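Local atomic coordinates of uncharacterized protein (Thermus thermophilus HB8, PDB entry 4WVA), a protein that hydrolyses mannosylglycerate, a solute that thermophiles make under osmotic stress, to mannose and glycerate, and probably acts on glucosylglycerate as well. Residues I240-N245 against A308-Q313. Sequence-based numbering, arbitrary orientation.
Sequences ILQRAN and AGTPHQ
R243 and A308 bring their backbones within 4.3 Å of each other, CA to CA, where helix 235-254 of this (alpha/alpha)6-barrel enzyme passes the end of the short helix 305-308. From this point the 308-313 segment leaves the short helix: G309 departs from helical geometry with a positive phi of 83°, and the loop runs on through T310 and P311 to H312, the N-cap position of helix 313-327. Segment 240-245, by contrast, stays helical throughout, with A244 N hydrogen-bonded to I240 O. No hydrogen bond joins the two segments, and their closest contacts are between carbon atoms; the case illustrates a close backbone approach with which the small side chain of A308 is consistent.

A308 offers its CA to R243 and its methyl to Q242. R243 packs its CB against the alanine backbone, 3.9 Å from A308 CA, while its polar end serves other partners. NE forms a salt bridge with D247, NH1 donates to the carbonyl oxygen of F307, and the guanidinium makes a cation-pi contact with the ring of F307, tying R243 to the residue just before A308.

Next to it, Q242 contributes the aliphatic part of its chain. With CG anti to the backbone N (chi1 173°), that carbon is carried out to where it meets both A308 CB and T310 CG2, and the chain then bends at chi2. The two methylenes lie alongside the alanine methyl, with A308 CB 4.0 Å from Q242 CB. L273 of helix 260-275 packs against both A308 and T310, completing a buried junction of three helical elements and a loop.

T310 splits its two branches between different tasks. Its chi1 of 67° leaves OG1 for a hydrogen bond to E274, whereas the methyl reaches the glutamine chain at an oblique angle, T310 CG2 ending 3.7 Å from Q242 CG.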
loop_
_atom_site.group_PDB
_atom_site.type_symbol
_atom_site.label_atom_id
_atom_site.label_comp_id
_atom_site.label_asym_id
_atom_site.label_seq_id
_atom_site.Cartn_x
_atom_site.Cartn_y
_atom_site.Cartn_z
ATOM N N ILE A 240 -4.075 -10.136 12.921
ATOM C CA ILE A 240 -4.315 -11.542 12.568
ATOM C C ILE A 240 -5.472 -11.687 11.567
ATOM O O ILE A 240 -5.392 -12.469 10.592
ATOM C CB ILE A 240 -4.500 -12.394 13.858
ATOM C CG1 ILE A 240 -3.126 -12.586 14.526
ATOM C CG2 ILE A 240 -5.162 -13.740 13.583
ATOM C CD1 ILE A 240 -3.218 -13.107 15.929
ATOM N N LEU A 241 -6.537 -10.915 11.773
ATOM C CA LEU A 241 -7.663 -10.891 10.834
ATOM C C LEU A 241 -7.268 -10.374 9.451
ATOM O O LEU A 241 -7.679 -10.929 8.436
ATOM C CB LEU A 241 -8.820 -10.089 11.410
ATOM C CG LEU A 241 -10.050 -9.846 10.518
ATOM C CD1 LEU A 241 -10.634 -11.140 9.970
ATOM C CD2 LEU A 241 -11.111 -9.083 11.291
ATOM N N GLN A 242 -6.468 -9.312 9.399
ATOM C CA GLN A 242 -6.013 -8.800 8.101
ATOM C C GLN A 242 -5.210 -9.878 7.374
ATOM O O GLN A 242 -5.401 -10.104 6.188
ATOM C CB GLN A 242 -5.186 -7.532 8.283
ATOM C CG GLN A 242 -4.514 -6.998 7.012
ATOM C CD GLN A 242 -5.472 -6.366 5.999
ATOM O OE1 GLN A 242 -6.659 -6.163 6.265
ATOM N NE2 GLN A 242 -4.938 -6.057 4.822
ATOM N N ARG A 243 -4.275 -10.523 8.078
ATOM C CA ARG A 243 -3.511 -11.606 7.462
ATOM C C ARG A 243 -4.439 -12.720 6.982
ATOM O O ARG A 243 -4.291 -13.215 5.856
ATOM C CB ARG A 243 -2.454 -12.153 8.414
ATOM C CG ARG A 243 -1.683 -13.351 7.883
ATOM C CD ARG A 243 -0.979 -13.131 6.556
ATOM N NE ARG A 243 -0.269 -14.339 6.148
ATOM C CZ ARG A 243 0.985 -14.653 6.507
ATOM N NH1 ARG A 243 1.705 -13.844 7.254
ATOM N NH2 ARG A 243 1.524 -15.788 6.099
ATOM N N ALA A 244 -5.406 -13.089 7.817
ATOM C CA ALA A 244 -6.313 -14.161 7.488
ATOM C C ALA A 244 -7.180 -13.803 6.276
ATOM O O ALA A 244 -7.438 -14.664 5.445
ATOM C CB ALA A 244 -7.161 -14.519 8.690
ATOM N N ASN A 245 -7.631 -12.552 6.186
ATOM C CA ASN A 245 -8.363 -12.070 4.996
ATOM C C ASN A 245 -7.539 -12.193 3.711
ATOM O O ASN A 245 -8.045 -12.664 2.683
ATOM C CB ASN A 245 -8.810 -10.616 5.139
ATOM C CG ASN A 245 -10.009 -10.445 6.052
ATOM O OD1 ASN A 245 -10.882 -11.303 6.114
ATOM N ND2 ASN A 245 -10.070 -9.325 6.741
ATOM N N ALA A 308 0.618 -9.240 9.362
ATOM C CA ALA A 308 -0.433 -8.816 8.433
ATOM C C ALA A 308 0.126 -8.328 7.082
ATOM O O ALA A 308 -0.519 -8.464 6.047
ATOM C CB ALA A 308 -1.298 -7.733 9.070
ATOM N N GLY A 309 1.307 -7.731 7.103
ATOM C CA GLY A 309 1.941 -7.221 5.888
ATOM C C GLY A 309 1.471 -5.840 5.453
ATOM O O GLY A 309 1.594 -5.484 4.276
ATOM N N THR A 310 0.960 -5.062 6.403
ATOM C CA THR A 310 0.449 -3.696 6.134
ATOM C C THR A 310 1.467 -2.544 6.230
ATOM O O THR A 310 1.348 -1.564 5.484
ATOM C CB THR A 310 -0.777 -3.365 7.042
ATOM O OG1 THR A 310 -0.393 -3.278 8.424
ATOM C CG2 THR A 310 -1.866 -4.379 6.881
ATOM N N PRO A 311 2.455 -2.608 7.146
ATOM C CA PRO A 311 3.319 -1.429 7.217
ATOM C C PRO A 311 4.220 -1.272 6.010
ATOM O O PRO A 311 4.493 -2.252 5.312
ATOM C CB PRO A 311 4.224 -1.702 8.429
ATOM C CG PRO A 311 4.023 -3.090 8.791
ATOM C CD PRO A 311 2.712 -3.551 8.246
ATOM N N HIS A 312 4.690 -0.055 5.776
ATOM C CA HIS A 312 5.834 0.128 4.914
ATOM C C HIS A 312 7.118 -0.210 5.676
ATOM O O HIS A 312 7.121 -0.384 6.882
ATOM C CB HIS A 312 5.884 1.536 4.257
ATOM C CG HIS A 312 5.918 2.691 5.214
ATOM N ND1 HIS A 312 6.964 2.921 6.077
ATOM C CD2 HIS A 312 5.069 3.733 5.379
ATOM C CE1 HIS A 312 6.744 4.031 6.761
ATOM N NE2 HIS A 312 5.603 4.547 6.356
ATOM N N GLN A 313 8.185 -0.349 4.922
ATOM C CA GLN A 313 9.468 -0.791 5.448
ATOM C C GLN A 313 10.033 0.103 6.536
ATOM O O GLN A 313 10.680 -0.383 7.453
ATOM C CB GLN A 313 10.470 -0.816 4.300
ATOM C CG GLN A 313 11.809 -1.434 4.627
ATOM C CD GLN A 313 11.719 -2.906 4.873
ATOM O OE1 GLN A 313 12.677 -3.508 5.358
ATOM N NE2 GLN A 313 10.603 -3.528 4.477
#